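PDB 5JOZ: Non-reducing end alpha-L-arabinofuranosidase BoGH43B from Bacteroides ovatus, which removes terminal non-reducing alpha-L-arabinofuranosyl residues from xyloglucan branches, turning 'S' units into 'X' units during the breakdown of this polysaccharide. Local coordinates for residues F5-I10 with E269-P274; F33-G38 with T324-P329; H179-G184 with H238-Q243; S342-G347 with P495-W500. All coordinates share one frame; numbering follows the deposited sequence.

Contact 1. Residues F5-I10 with E269-P274; sequences FRNPII and ETFLAP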
loop_
_atom_site.group_PDB
_atom_site.type_symbol
_atom_site.label_atom_id
_atom_site.label_comp_id
_atom_site.label_asym_id
_atom_site.label_seq_id
_atom_site.Cartn_x
_atom_site.Cartn_y
_atom_site.Cartn_z
ATOM N N PHE A 5 13.544 16.383 8.702
ATOM C CA PHE A 5 13.160 15.421 7.664
ATOM C C PHE A 5 11.986 15.997 6.914
ATOM O O PHE A 5 11.292 16.853 7.446
ATOM C CB PHE A 5 12.821 14.042 8.261
ATOM C CG PHE A 5 11.560 14.030 9.062
ATOM C CD1 PHE A 5 11.574 14.415 10.395
ATOM C CD2 PHE A 5 10.352 13.677 8.477
ATOM C CE1 PHE A 5 10.411 14.432 11.137
ATOM C CE2 PHE A 5 9.184 13.688 9.214
ATOM C CZ PHE A 5 9.210 14.071 10.551
ATOM N N ARG A 6 11.798 15.535 5.679
ATOM C CA ARG A 6 10.688 15.944 4.828
ATOM C C ARG A 6 9.672 14.810 4.812
ATOM O O ARG A 6 10.048 13.645 4.669
ATOM C CB ARG A 6 11.169 16.217 3.387
ATOM N N ASN A 7 8.399 15.165 4.991
ATOM C CA ASN A 7 7.280 14.264 4.746
ATOM C C ASN A 7 6.992 14.201 3.227
ATOM O O ASN A 7 7.284 15.160 2.506
ATOM C CB ASN A 7 6.010 14.726 5.488
ATOM C CG ASN A 7 5.851 14.101 6.876
ATOM O OD1 ASN A 7 6.041 12.898 7.066
ATOM N ND2 ASN A 7 5.464 14.922 7.850
ATOM N N PRO A 8 6.417 13.102 2.733
ATOM C CA PRO A 8 6.070 11.910 3.529
ATOM C C PRO A 8 7.264 11.013 3.783
ATOM O O PRO A 8 8.246 11.088 3.058
ATOM C CB PRO A 8 5.055 11.165 2.648
ATOM C CG PRO A 8 4.843 12.012 1.436
ATOM C CD PRO A 8 5.970 12.986 1.337
ATOM N N ILE A 9 7.154 10.149 4.790
ATOM C CA ILE A 9 8.250 9.230 5.148
ATOM C C ILE A 9 8.260 7.940 4.315
ATOM O O ILE A 9 9.322 7.364 4.078
ATOM C CB ILE A 9 8.293 8.924 6.666
ATOM C CG1 ILE A 9 6.934 8.464 7.203
ATOM C CG2 ILE A 9 8.762 10.153 7.441
ATOM C CD1 ILE A 9 7.055 7.540 8.377
ATOM N N ILE A 10 7.096 7.493 3.850
ATOM C CA ILE A 10 7.024 6.365 2.927
ATOM C C ILE A 10 6.048 6.726 1.820
ATOM O O ILE A 10 4.875 6.994 2.081
ATOM C CB ILE A 10 6.594 5.042 3.615
ATOM C CG1 ILE A 10 7.232 4.906 5.013
ATOM C CG2 ILE A 10 6.981 3.866 2.730
ATOM C CD1 ILE A 10 6.823 3.662 5.783
ATOM N N GLU A 269 -0.295 7.834 1.163
ATOM C CA GLU A 269 1.078 7.637 1.600
ATOM C C GLU A 269 1.158 7.805 3.125
ATOM O O GLU A 269 0.182 8.205 3.755
ATOM C CB GLU A 269 1.963 8.647 0.859
ATOM C CG GLU A 269 1.926 8.406 -0.643
ATOM C CD GLU A 269 2.583 9.493 -1.473
ATOM O OE1 GLU A 269 1.985 10.580 -1.605
ATOM O OE2 GLU A 269 3.674 9.236 -2.037
ATOM N N THR A 270 2.328 7.513 3.695
ATOM C CA THR A 270 2.535 7.505 5.133
ATOM C C THR A 270 3.350 8.708 5.583
ATOM O O THR A 270 4.394 8.998 5.028
ATOM C CB THR A 270 3.232 6.209 5.571
ATOM O OG1 THR A 270 2.362 5.103 5.326
ATOM C CG2 THR A 270 3.577 6.230 7.060
ATOM N N PHE A 271 2.872 9.358 6.638
ATOM C CA PHE A 271 3.417 10.600 7.155
ATOM C C PHE A 271 3.825 10.416 8.616
ATOM O O PHE A 271 3.406 9.461 9.282
ATOM C CB PHE A 271 2.368 11.713 7.045
ATOM C CG PHE A 271 2.015 12.080 5.625
ATOM C CD1 PHE A 271 1.167 11.279 4.874
ATOM C CD2 PHE A 271 2.545 13.224 5.037
ATOM C CE1 PHE A 271 0.850 11.608 3.564
ATOM C CE2 PHE A 271 2.237 13.563 3.732
ATOM C CZ PHE A 271 1.382 12.755 2.990
ATOM N N LEU A 272 4.633 11.355 9.101
ATOM C CA LEU A 272 5.165 11.346 10.467
ATOM C C LEU A 272 4.970 12.724 11.076
ATOM O O LEU A 272 5.316 13.729 10.443
ATOM C CB LEU A 272 6.659 11.010 10.437
ATOM C CG LEU A 272 7.405 10.877 11.771
ATOM C CD1 LEU A 272 6.808 9.752 12.615
ATOM C CD2 LEU A 272 8.871 10.602 11.496
ATOM N N ALA A 273 4.415 12.786 12.287
ATOM C CA ALA A 273 4.261 14.065 12.981
ATOM C C ALA A 273 4.502 13.942 14.491
ATOM O O ALA A 273 4.121 12.942 15.091
ATOM C CB ALA A 273 2.884 14.648 12.701
ATOM N N PRO A 274 5.131 14.964 15.106
ATOM C CA PRO A 274 5.321 14.964 16.542
ATOM C C PRO A 274 4.009 15.275 17.255
ATOM O O PRO A 274 3.238 16.112 16.794
ATOM C CB PRO A 274 6.334 16.089 16.757
ATOM C CG PRO A 274 6.031 17.066 15.669
ATOM C CD PRO A 274 5.526 16.259 14.508
#
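A classic beta bulge joins the two segments, with Ile9 and Ile10 both set against Thr270. The regular bond, Thr270 N to Ile10 O, measures 3.1 Å and is close to straight at 171°, whereas the bulge amides reach Thr270 O weakly, Ile9 N at 3.0 Å and Ile10 N at 3.3 Å. Two residues before the bulge, Asn7 does with its side chain what a neighbouring strand would do with its backbone. Its OD1 accepts Leu272 N at 2.9 Å and its ND2, with the acceptor almost in the amide plane, gives a 170° bond to Leu272 O; ND2 also bonds Gln292 O. Strand 269-277 belongs to the last four-stranded blade of the family 43 beta-propeller, along which the N-terminal segment lies. Pro8, which follows a cis peptide bond, lays CB over one face of the Phe271 ring, 4.0 Å from its centroid, a CH-pi contact. Leu272 CG lies opposite its amide nitrogen (chi1 -177°), which brings CD2 to Phe5 CZ at 3.6 Å, and Leu272 CB meets Ile9 CG2 at 3.8 Å. Thr270 OG1 bonds Asn14 O, and Glu269 OE2 bonds Gly12 N and pairs with Arg257.

Contact 2. Residues F33-G38 with T324-P329; sequences FEYFPG and TFIRNP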
loop_
_atom_site.group_PDB
_atom_site.type_symbol
_atom_site.label_atom_id
_atom_site.label_comp_id
_atom_site.label_asym_id
_atom_site.label_seq_id
_atom_site.Cartn_x
_atom_site.Cartn_y
_atom_site.Cartn_z
ATOM N N PHE A 33 -4.813 -4.383 -0.052
ATOM C CA PHE A 33 -6.003 -4.655 -0.862
ATOM C C PHE A 33 -5.789 -5.910 -1.740
ATOM O O PHE A 33 -5.443 -6.970 -1.197
ATOM C CB PHE A 33 -6.425 -3.364 -1.582
ATOM C CG PHE A 33 -6.749 -2.262 -0.619
ATOM C CD1 PHE A 33 -7.995 -2.206 -0.013
ATOM C CD2 PHE A 33 -5.784 -1.363 -0.217
ATOM C CE1 PHE A 33 -8.288 -1.234 0.937
ATOM C CE2 PHE A 33 -6.069 -0.391 0.730
ATOM C CZ PHE A 33 -7.323 -0.325 1.307
ATOM N N GLU A 34 -5.923 -5.815 -3.056
ATOM C CA GLU A 34 -5.810 -7.011 -3.913
ATOM C C GLU A 34 -4.366 -7.462 -4.190
ATOM O O GLU A 34 -4.178 -8.452 -4.910
ATOM C CB GLU A 34 -6.546 -6.814 -5.256
ATOM C CG GLU A 34 -5.787 -6.010 -6.315
ATOM C CD GLU A 34 -6.022 -4.512 -6.255
ATOM O OE1 GLU A 34 -6.434 -4.000 -5.177
ATOM O OE2 GLU A 34 -5.803 -3.844 -7.299
ATOM N N TYR A 35 -3.363 -6.746 -3.662
ATOM C CA TYR A 35 -1.961 -7.006 -4.031
ATOM C C TYR A 35 -1.271 -8.021 -3.140
ATOM O O TYR A 35 -1.491 -8.026 -1.925
ATOM C CB TYR A 35 -1.169 -5.705 -4.068
ATOM C CG TYR A 35 -1.595 -4.810 -5.206
ATOM C CD1 TYR A 35 -1.271 -5.123 -6.531
ATOM C CD2 TYR A 35 -2.320 -3.650 -4.967
ATOM C CE1 TYR A 35 -1.661 -4.302 -7.586
ATOM C CE2 TYR A 35 -2.703 -2.816 -6.009
ATOM C CZ TYR A 35 -2.381 -3.151 -7.319
ATOM O OH TYR A 35 -2.789 -2.322 -8.339
ATOM N N PHE A 36 -0.436 -8.873 -3.758
ATOM C CA PHE A 36 0.277 -9.966 -3.074
ATOM C C PHE A 36 1.773 -9.827 -3.331
ATOM O O PHE A 36 2.160 -9.479 -4.440
ATOM C CB PHE A 36 -0.198 -11.324 -3.603
ATOM C CG PHE A 36 0.402 -12.509 -2.890
ATOM C CD1 PHE A 36 -0.206 -13.035 -1.759
ATOM C CD2 PHE A 36 1.565 -13.112 -3.358
ATOM C CE1 PHE A 36 0.345 -14.129 -1.106
ATOM C CE2 PHE A 36 2.119 -14.214 -2.713
ATOM C CZ PHE A 36 1.507 -14.724 -1.585
ATOM N N PRO A 37 2.631 -10.071 -2.349
ATOM C CA PRO A 37 2.281 -10.330 -0.956
ATOM C C PRO A 37 1.612 -9.134 -0.228
ATOM O O PRO A 37 1.720 -7.972 -0.648
ATOM C CB PRO A 37 3.619 -10.722 -0.334
ATOM C CG PRO A 37 4.666 -10.116 -1.203
ATOM C CD PRO A 37 4.086 -10.092 -2.582
ATOM N N GLY A 38 0.874 -9.454 0.822
ATOM C CA GLY A 38 0.038 -8.471 1.509
ATOM C C GLY A 38 0.736 -7.959 2.740
ATOM O O GLY A 38 1.592 -8.654 3.300
ATOM N N THR A 324 5.451 -7.083 -6.861
ATOM C CA THR A 324 4.091 -7.262 -6.380
ATOM C C THR A 324 3.184 -7.867 -7.460
ATOM O O THR A 324 3.264 -7.492 -8.633
ATOM C CB THR A 324 3.513 -5.895 -5.935
ATOM O OG1 THR A 324 4.480 -5.202 -5.137
ATOM C CG2 THR A 324 2.274 -6.086 -5.113
ATOM N N PHE A 325 2.302 -8.768 -7.027
ATOM C CA PHE A 325 1.368 -9.499 -7.891
ATOM C C PHE A 325 -0.070 -9.071 -7.633
ATOM O O PHE A 325 -0.368 -8.485 -6.593
ATOM C CB PHE A 325 1.485 -10.998 -7.611
ATOM C CG PHE A 325 2.859 -11.529 -7.792
ATOM C CD1 PHE A 325 3.800 -11.432 -6.758
ATOM C CD2 PHE A 325 3.236 -12.117 -8.988
ATOM C CE1 PHE A 325 5.100 -11.905 -6.921
ATOM C CE2 PHE A 325 4.531 -12.601 -9.156
ATOM C CZ PHE A 325 5.461 -12.489 -8.125
ATOM N N ILE A 326 -0.951 -9.380 -8.581
ATOM C CA ILE A 326 -2.396 -9.185 -8.433
ATOM C C ILE A 326 -3.059 -10.500 -7.961
ATOM O O ILE A 326 -3.002 -11.513 -8.664
ATOM C CB ILE A 326 -3.031 -8.727 -9.752
ATOM C CG1 ILE A 326 -2.392 -7.399 -10.219
ATOM C CG2 ILE A 326 -4.534 -8.577 -9.563
ATOM C CD1 ILE A 326 -2.833 -6.905 -11.585
ATOM N N ARG A 327 -3.671 -10.472 -6.772
ATOM C CA ARG A 327 -4.294 -11.661 -6.137
ATOM C C ARG A 327 -3.276 -12.790 -5.966
ATOM O O ARG A 327 -2.097 -12.490 -5.828
ATOM C CB ARG A 327 -5.553 -12.073 -6.890
ATOM C CG ARG A 327 -6.500 -10.897 -7.075
ATOM C CD ARG A 327 -7.883 -11.315 -7.549
ATOM N NE ARG A 327 -8.684 -10.134 -7.861
ATOM C CZ ARG A 327 -8.529 -9.375 -8.948
ATOM N NH1 ARG A 327 -7.638 -9.693 -9.888
ATOM N NH2 ARG A 327 -9.294 -8.296 -9.117
ATOM N N ASN A 328 -3.694 -14.060 -5.963
ATOM C CA ASN A 328 -2.781 -15.181 -5.693
ATOM C C ASN A 328 -2.067 -15.715 -6.959
ATOM O O ASN A 328 -2.684 -16.396 -7.778
ATOM C CB ASN A 328 -3.543 -16.305 -5.005
ATOM C CG ASN A 328 -4.136 -15.860 -3.677
ATOM O OD1 ASN A 328 -5.355 -15.709 -3.536
ATOM N ND2 ASN A 328 -3.271 -15.613 -2.707
ATOM N N PRO A 329 -0.761 -15.406 -7.122
ATOM C CA PRO A 329 -0.081 -15.796 -8.345
ATOM C C PRO A 329 0.281 -17.285 -8.406
ATOM O O PRO A 329 0.833 -17.828 -7.455
ATOM C CB PRO A 329 1.193 -14.934 -8.312
ATOM C CG PRO A 329 1.489 -14.810 -6.865
ATOM C CD PRO A 329 0.135 -14.635 -6.237
#
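The carbonyl oxygen of Phe36 takes one hydrogen bond from the other segment, from Phe325 N at 2.7 Å with an N-H...O angle of 173°, and a CA-H...O contact from Thr324 CA at 3.5 Å. Phe36 N returns a bond to Phe325 O at 2.9 Å, which makes Phe36 and Phe325 a hydrogen-bonded antiparallel pair. A third rung, Arg327 N to Glu34 O, closes the ladder at 2.8 Å. Phe36 CG stands anti to the backbone N (chi1 -176°), and this carries the ring out to Pro329, whose CD sits 3.6 Å from Phe36 CD2. Pro329 serves two rings, since its CG also covers one face of Phe325. Across the non-hydrogen-bonded pair Tyr35 and Ile326 lie alongside each other, CE1 to CG1 at 4.1 Å, while Thr324 CG2 presses on Tyr35 CB at 3.6 Å. The polar ends reach beyond the ladder: Glu34 OE2 makes a salt bridge with Arg392 and Tyr35 OH bonds the same arginine, whereas Arg327 pairs with Asp395 and bonds Asp356 O. Short strands 35-36 and 325-326 thus form a two-stranded antiparallel sheet that spans the interface between the catalytic beta-propeller and the C-terminal concanavalin A-like beta-sandwich.

Contact 3. Residues H179-G184 with H238-Q243; sequences HFYKIG and HADLVQ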
loop_
_atom_site.group_PDB
_atom_site.type_symbol
_atom_site.label_atom_id
_atom_site.label_comp_id
_atom_site.label_asym_id
_atom_site.label_seq_id
_atom_site.Cartn_x
_atom_site.Cartn_y
_atom_site.Cartn_z
ATOM N N HIS A 179 -7.746 3.040 17.786
ATOM C CA HIS A 179 -6.686 2.377 18.542
ATOM C C HIS A 179 -6.891 2.641 20.017
ATOM O O HIS A 179 -7.405 3.691 20.397
ATOM C CB HIS A 179 -5.301 2.865 18.124
ATOM C CG HIS A 179 -4.984 2.574 16.698
ATOM N ND1 HIS A 179 -4.982 1.295 16.181
ATOM C CD2 HIS A 179 -4.691 3.400 15.669
ATOM C CE1 HIS A 179 -4.675 1.350 14.896
ATOM N NE2 HIS A 179 -4.498 2.615 14.560
ATOM N N PHE A 180 -6.430 1.687 20.818
ATOM C CA PHE A 180 -6.616 1.665 22.242
ATOM C C PHE A 180 -5.246 1.850 22.897
ATOM O O PHE A 180 -4.316 1.116 22.582
ATOM C CB PHE A 180 -7.231 0.305 22.617
ATOM C CG PHE A 180 -7.785 0.243 24.009
ATOM C CD1 PHE A 180 -8.763 1.133 24.417
ATOM C CD2 PHE A 180 -7.339 -0.719 24.909
ATOM C CE1 PHE A 180 -9.277 1.078 25.700
ATOM C CE2 PHE A 180 -7.849 -0.780 26.191
ATOM C CZ PHE A 180 -8.821 0.124 26.588
ATOM N N TYR A 181 -5.114 2.840 23.781
ATOM C CA TYR A 181 -3.864 3.053 24.525
ATOM C C TYR A 181 -4.135 3.274 26.007
ATOM O O TYR A 181 -5.129 3.898 26.377
ATOM C CB TYR A 181 -3.082 4.255 23.984
ATOM C CG TYR A 181 -2.905 4.286 22.486
ATOM C CD1 TYR A 181 -2.107 3.353 21.841
ATOM C CD2 TYR A 181 -3.543 5.251 21.714
ATOM C CE1 TYR A 181 -1.944 3.377 20.464
ATOM C CE2 TYR A 181 -3.386 5.294 20.342
ATOM C CZ TYR A 181 -2.583 4.354 19.717
ATOM O OH TYR A 181 -2.426 4.408 18.353
ATOM N N LYS A 182 -3.252 2.751 26.853
ATOM C CA LYS A 182 -3.297 3.029 28.283
ATOM C C LYS A 182 -2.118 3.922 28.529
ATOM O O LYS A 182 -0.988 3.446 28.544
ATOM C CB LYS A 182 -3.198 1.742 29.110
ATOM C CG LYS A 182 -2.984 1.931 30.612
ATOM C CD LYS A 182 -4.049 2.807 31.259
ATOM C CE LYS A 182 -3.942 2.805 32.777
ATOM N NZ LYS A 182 -4.056 1.431 33.349
ATOM N N ILE A 183 -2.384 5.213 28.702
ATOM C CA ILE A 183 -1.332 6.208 28.898
ATOM C C ILE A 183 -1.636 6.951 30.192
ATOM O O ILE A 183 -2.692 7.599 30.301
ATOM C CB ILE A 183 -1.293 7.243 27.750
ATOM C CG1 ILE A 183 -1.098 6.556 26.392
ATOM C CG2 ILE A 183 -0.208 8.283 28.006
ATOM C CD1 ILE A 183 -1.519 7.407 25.209
ATOM N N GLY A 184 -0.711 6.881 31.152
ATOM C CA GLY A 184 -0.902 7.526 32.443
ATOM C C GLY A 184 -2.171 7.023 33.109
ATOM O O GLY A 184 -2.424 5.825 33.104
ATOM N N HIS A 238 -6.208 8.563 10.057
ATOM C CA HIS A 238 -5.856 7.165 10.353
ATOM C C HIS A 238 -4.449 7.031 10.954
ATOM O O HIS A 238 -3.572 6.342 10.417
ATOM C CB HIS A 238 -6.018 6.260 9.121
ATOM C CG HIS A 238 -6.293 4.826 9.463
ATOM N ND1 HIS A 238 -7.441 4.171 9.069
ATOM C CD2 HIS A 238 -5.586 3.930 10.194
ATOM C CE1 HIS A 238 -7.419 2.930 9.521
ATOM N NE2 HIS A 238 -6.307 2.761 10.214
ATOM N N ALA A 239 -4.255 7.708 12.077
ATOM C CA ALA A 239 -2.991 7.712 12.786
ATOM C C ALA A 239 -2.822 6.532 13.759
ATOM O O ALA A 239 -3.794 5.881 14.136
ATOM C CB ALA A 239 -2.830 9.021 13.539
ATOM N N ASP A 240 -1.561 6.280 14.123
ATOM C CA ASP A 240 -1.171 5.353 15.171
ATOM C C ASP A 240 -0.020 5.989 15.960
ATOM O O ASP A 240 0.893 6.547 15.368
ATOM C CB ASP A 240 -0.739 4.002 14.569
ATOM C CG ASP A 240 -0.703 2.863 15.609
ATOM O OD1 ASP A 240 -1.061 3.074 16.790
ATOM O OD2 ASP A 240 -0.304 1.733 15.245
ATOM N N LEU A 241 -0.079 5.920 17.285
ATOM C CA LEU A 241 0.926 6.563 18.142
ATOM C C LEU A 241 2.097 5.625 18.436
ATOM O O LEU A 241 1.963 4.421 18.363
ATOM C CB LEU A 241 0.293 7.044 19.456
ATOM C CG LEU A 241 -0.851 8.063 19.385
ATOM C CD1 LEU A 241 -1.238 8.514 20.781
ATOM C CD2 LEU A 241 -0.527 9.289 18.547
ATOM N N VAL A 242 3.252 6.198 18.746
ATOM C CA VAL A 242 4.418 5.442 19.232
ATOM C C VAL A 242 5.194 6.318 20.200
ATOM O O VAL A 242 5.342 7.521 19.968
ATOM C CB VAL A 242 5.360 5.003 18.080
ATOM C CG1 VAL A 242 5.806 6.186 17.215
ATOM C CG2 VAL A 242 6.571 4.256 18.617
ATOM N N GLN A 243 5.691 5.727 21.276
ATOM C CA GLN A 243 6.468 6.473 22.256
ATOM C C GLN A 243 7.927 6.020 22.200
ATOM O O GLN A 243 8.207 4.827 22.118
ATOM C CB GLN A 243 5.902 6.284 23.668
ATOM C CG GLN A 243 6.484 7.275 24.667
ATOM C CD GLN A 243 6.091 7.019 26.126
ATOM O OE1 GLN A 243 5.843 5.891 26.531
ATOM N NE2 GLN A 243 6.064 8.085 26.924
#
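His179, the first residue to reach across, stacks one face of its imidazole on the carboxylate of Asp240; the two planes are 19° apart and Asp240 OD1 stands 3.8 Å above the ring, toward its rim. At the ring's edge, Ala239 O lies in plane, 3.1 Å from His179 CD2. ND1 of the imidazole is hydrogen-bonded to Ser128 OG, which helps to fix the rotation of the ring. This places His179 near Asp16 and Asp126, inferred catalytic residues. Two residues on, Tyr181 leaves the strand on the same side as His179, with CG beside its amide nitrogen (chi1 -48°). Its OH gives a very short hydrogen bond of 2.5 Å to Asp240 OD1, which meets the ring edge-on, and the phenol and carboxylate planes are nearly coplanar. Tyr181 CE2 rests 3.9 Å from Leu241 CG. A phenylalanine here would probably leave Asp240 OD1 without this hydrogen bond, so that the carboxylate stacked on His179 would rely on the partners of OD2. That oxygen is held by a salt bridge to Arg81 and by bonds from Ser18 OG and Ile19 N. No backbone bond joins the two segments: strands 179-183 and 238-243 run roughly parallel at 24°, their axes 8.5 Å apart, as the first, innermost strands of two successive propeller blades, with Arg81 of strand 74-83 touching both His179 and Tyr181.

Contact 4. Residues S342-G347 with P495-W500; sequences SLRLKG and PADFDW. With CA (calcium ion), chain C.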
loop_
_atom_site.group_PDB
_atom_site.type_symbol
_atom_site.label_atom_id
_atom_site.label_comp_id
_atom_site.label_asym_id
_atom_site.label_seq_id
_atom_site.Cartn_x
_atom_site.Cartn_y
_atom_site.Cartn_z
ATOM N N SER A 342 17.314 -13.450 -16.355
ATOM C CA SER A 342 16.103 -12.803 -16.827
ATOM C C SER A 342 14.921 -13.171 -15.948
ATOM O O SER A 342 14.875 -14.280 -15.407
ATOM C CB SER A 342 15.808 -13.217 -18.266
ATOM O OG SER A 342 16.689 -12.589 -19.159
ATOM N N LEU A 343 13.965 -12.249 -15.811
ATOM C CA LEU A 343 12.634 -12.620 -15.321
ATOM C C LEU A 343 11.797 -13.067 -16.515
ATOM O O LEU A 343 11.496 -12.257 -17.402
ATOM C CB LEU A 343 11.942 -11.462 -14.607
ATOM C CG LEU A 343 10.509 -11.763 -14.145
ATOM C CD1 LEU A 343 10.400 -12.900 -13.134
ATOM C CD2 LEU A 343 9.924 -10.491 -13.585
ATOM N N ARG A 344 11.435 -14.349 -16.532
ATOM C CA ARG A 344 10.593 -14.921 -17.579
ATOM C C ARG A 344 9.131 -14.831 -17.165
ATOM O O ARG A 344 8.730 -15.410 -16.152
ATOM C CB ARG A 344 10.972 -16.375 -17.823
ATOM C CG ARG A 344 10.128 -17.081 -18.872
ATOM C CD ARG A 344 10.852 -18.254 -19.519
ATOM N NE ARG A 344 11.914 -17.816 -20.432
ATOM C CZ ARG A 344 12.736 -18.629 -21.087
ATOM N NH1 ARG A 344 12.651 -19.947 -20.944
ATOM N NH2 ARG A 344 13.661 -18.125 -21.893
ATOM N N LEU A 345 8.348 -14.109 -17.960
ATOM C CA LEU A 345 6.911 -13.942 -17.744
ATOM C C LEU A 345 6.158 -14.700 -18.832
ATOM O O LEU A 345 6.374 -14.469 -20.023
ATOM C CB LEU A 345 6.562 -12.448 -17.766
ATOM C CG LEU A 345 5.370 -12.001 -16.925
ATOM C CD1 LEU A 345 5.556 -12.366 -15.462
ATOM C CD2 LEU A 345 5.171 -10.505 -17.095
ATOM N N LYS A 346 5.324 -15.648 -18.415
ATOM C CA LYS A 346 4.484 -16.428 -19.328
ATOM C C LYS A 346 3.051 -15.894 -19.281
ATOM O O LYS A 346 2.325 -16.104 -18.309
ATOM C CB LYS A 346 4.464 -17.898 -18.931
ATOM C CG LYS A 346 5.788 -18.621 -19.008
ATOM C CD LYS A 346 5.544 -20.125 -19.048
ATOM C CE LYS A 346 6.810 -20.918 -19.334
ATOM N NZ LYS A 346 7.699 -20.998 -18.148
ATOM N N GLY A 347 2.638 -15.217 -20.336
ATOM C CA GLY A 347 1.288 -14.702 -20.406
ATOM C C GLY A 347 0.302 -15.829 -20.603
ATOM O O GLY A 347 0.490 -16.656 -21.487
ATOM N N PRO A 495 7.476 -17.183 -24.083
ATOM C CA PRO A 495 7.666 -16.355 -22.906
ATOM C C PRO A 495 8.152 -14.943 -23.254
ATOM O O PRO A 495 8.730 -14.733 -24.320
ATOM C CB PRO A 495 8.752 -17.104 -22.124
ATOM C CG PRO A 495 9.498 -17.881 -23.143
ATOM C CD PRO A 495 8.488 -18.253 -24.185
ATOM N N ALA A 496 7.896 -13.996 -22.354
ATOM C CA ALA A 496 8.481 -12.662 -22.424
ATOM C C ALA A 496 9.594 -12.594 -21.378
ATOM O O ALA A 496 9.327 -12.752 -20.195
ATOM C CB ALA A 496 7.426 -11.610 -22.157
ATOM N N ASP A 497 10.829 -12.386 -21.824
ATOM C CA ASP A 497 12.000 -12.395 -20.955
ATOM C C ASP A 497 12.475 -10.974 -20.710
ATOM O O ASP A 497 12.852 -10.268 -21.642
ATOM C CB ASP A 497 13.132 -13.199 -21.595
ATOM C CG ASP A 497 12.840 -14.700 -21.646
ATOM O OD1 ASP A 497 11.899 -15.186 -20.981
ATOM O OD2 ASP A 497 13.572 -15.418 -22.340
ATOM N N PHE A 498 12.444 -10.562 -19.448
ATOM C CA PHE A 498 12.883 -9.234 -19.038
ATOM C C PHE A 498 14.277 -9.356 -18.458
ATOM O O PHE A 498 14.450 -9.918 -17.383
ATOM C CB PHE A 498 11.921 -8.653 -18.002
ATOM C CG PHE A 498 10.553 -8.382 -18.551
ATOM C CD1 PHE A 498 9.634 -9.406 -18.685
ATOM C CD2 PHE A 498 10.203 -7.117 -18.976
ATOM C CE1 PHE A 498 8.379 -9.162 -19.206
ATOM C CE2 PHE A 498 8.942 -6.863 -19.497
ATOM C CZ PHE A 498 8.027 -7.880 -19.608
ATOM N N ASP A 499 15.259 -8.838 -19.182
ATOM C CA ASP A 499 16.657 -8.901 -18.774
ATOM C C ASP A 499 16.899 -7.987 -17.567
ATOM O O ASP A 499 17.606 -8.356 -16.629
ATOM C CB ASP A 499 17.556 -8.482 -19.945
ATOM C CG ASP A 499 19.014 -8.851 -19.741
ATOM O OD1 ASP A 499 19.363 -9.483 -18.718
ATOM O OD2 ASP A 499 19.822 -8.503 -20.625
ATOM N N TRP A 500 16.325 -6.795 -17.595
ATOM C CA TRP A 500 16.413 -5.898 -16.455
ATOM C C TRP A 500 15.246 -4.931 -16.411
ATOM O O TRP A 500 14.459 -4.870 -17.351
ATOM C CB TRP A 500 17.754 -5.155 -16.447
ATOM C CG TRP A 500 18.183 -4.528 -17.755
ATOM C CD1 TRP A 500 19.119 -5.014 -18.623
ATOM C CD2 TRP A 500 17.722 -3.295 -18.314
ATOM N NE1 TRP A 500 19.262 -4.169 -19.689
ATOM C CE2 TRP A 500 18.426 -3.098 -19.522
ATOM C CE3 TRP A 500 16.799 -2.325 -17.904
ATOM C CZ2 TRP A 500 18.224 -1.973 -20.337
ATOM C CZ3 TRP A 500 16.587 -1.211 -18.719
ATOM C CH2 TRP A 500 17.290 -1.053 -19.928
HETATM CA CA CA C . 19.657 -9.505 -16.324
HETATM O O HOH W 1 20.764 -7.381 -16.472
HETATM O O HOH W 2 21.761 -10.550 -15.727
#
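The most unusual feature is a side-on, two-nitrogen grip: Arg344 holds Asp497 by NE to OD1 and NH2 to OD2, each at 2.7 Å, a salt bridge across a non-hydrogen-bonded residue pair of two antiparallel strands. The guanidinium and carboxylate planes are 11° apart, and both bonds come in on the syn side. A bend at chi3 (-72°) turns the arginine head toward the acid, while Pro495 CG lies over one guanidinium face, 3.6 Å from NE. An alanine in place of Arg344 would probably leave the Asp497 carboxylate without its charged mate and Pro495 without the chain it packs on. Backbone bonds flank the pair, among them Phe498 N to Leu343 O at 2.8 Å, and on the other face of the sheet Leu345 CB meets Phe498 CE1 at 4.0 Å. Asp499 binds the calcium ion through O and OD1, both at 2.4 Å; two waters, Asp313 O and Gly341 O complete the site, beside two adjacent strands of the concanavalin A-like beta-sandwich.

In the fold
From the N terminus, contact 1 opens at residues 5-10 and contact 2 at 33-38, before either has closed. Contact 3 opens and closes while both are still open, at 179-184 and 238-243; its second segment and that of contact 1 share a sheet, the last propeller blade, and the two centres are about 17 Å apart. Contact 1 then closes at 269-274, drawing the N terminus onto that blade, and contact 2 closes at 324-329, so the two cross and contact 2 ties the propeller to the sandwich. Contact 4, 342-347 with 495-500, follows in series within the sandwich, its centre about 46 Å from that of contact 3.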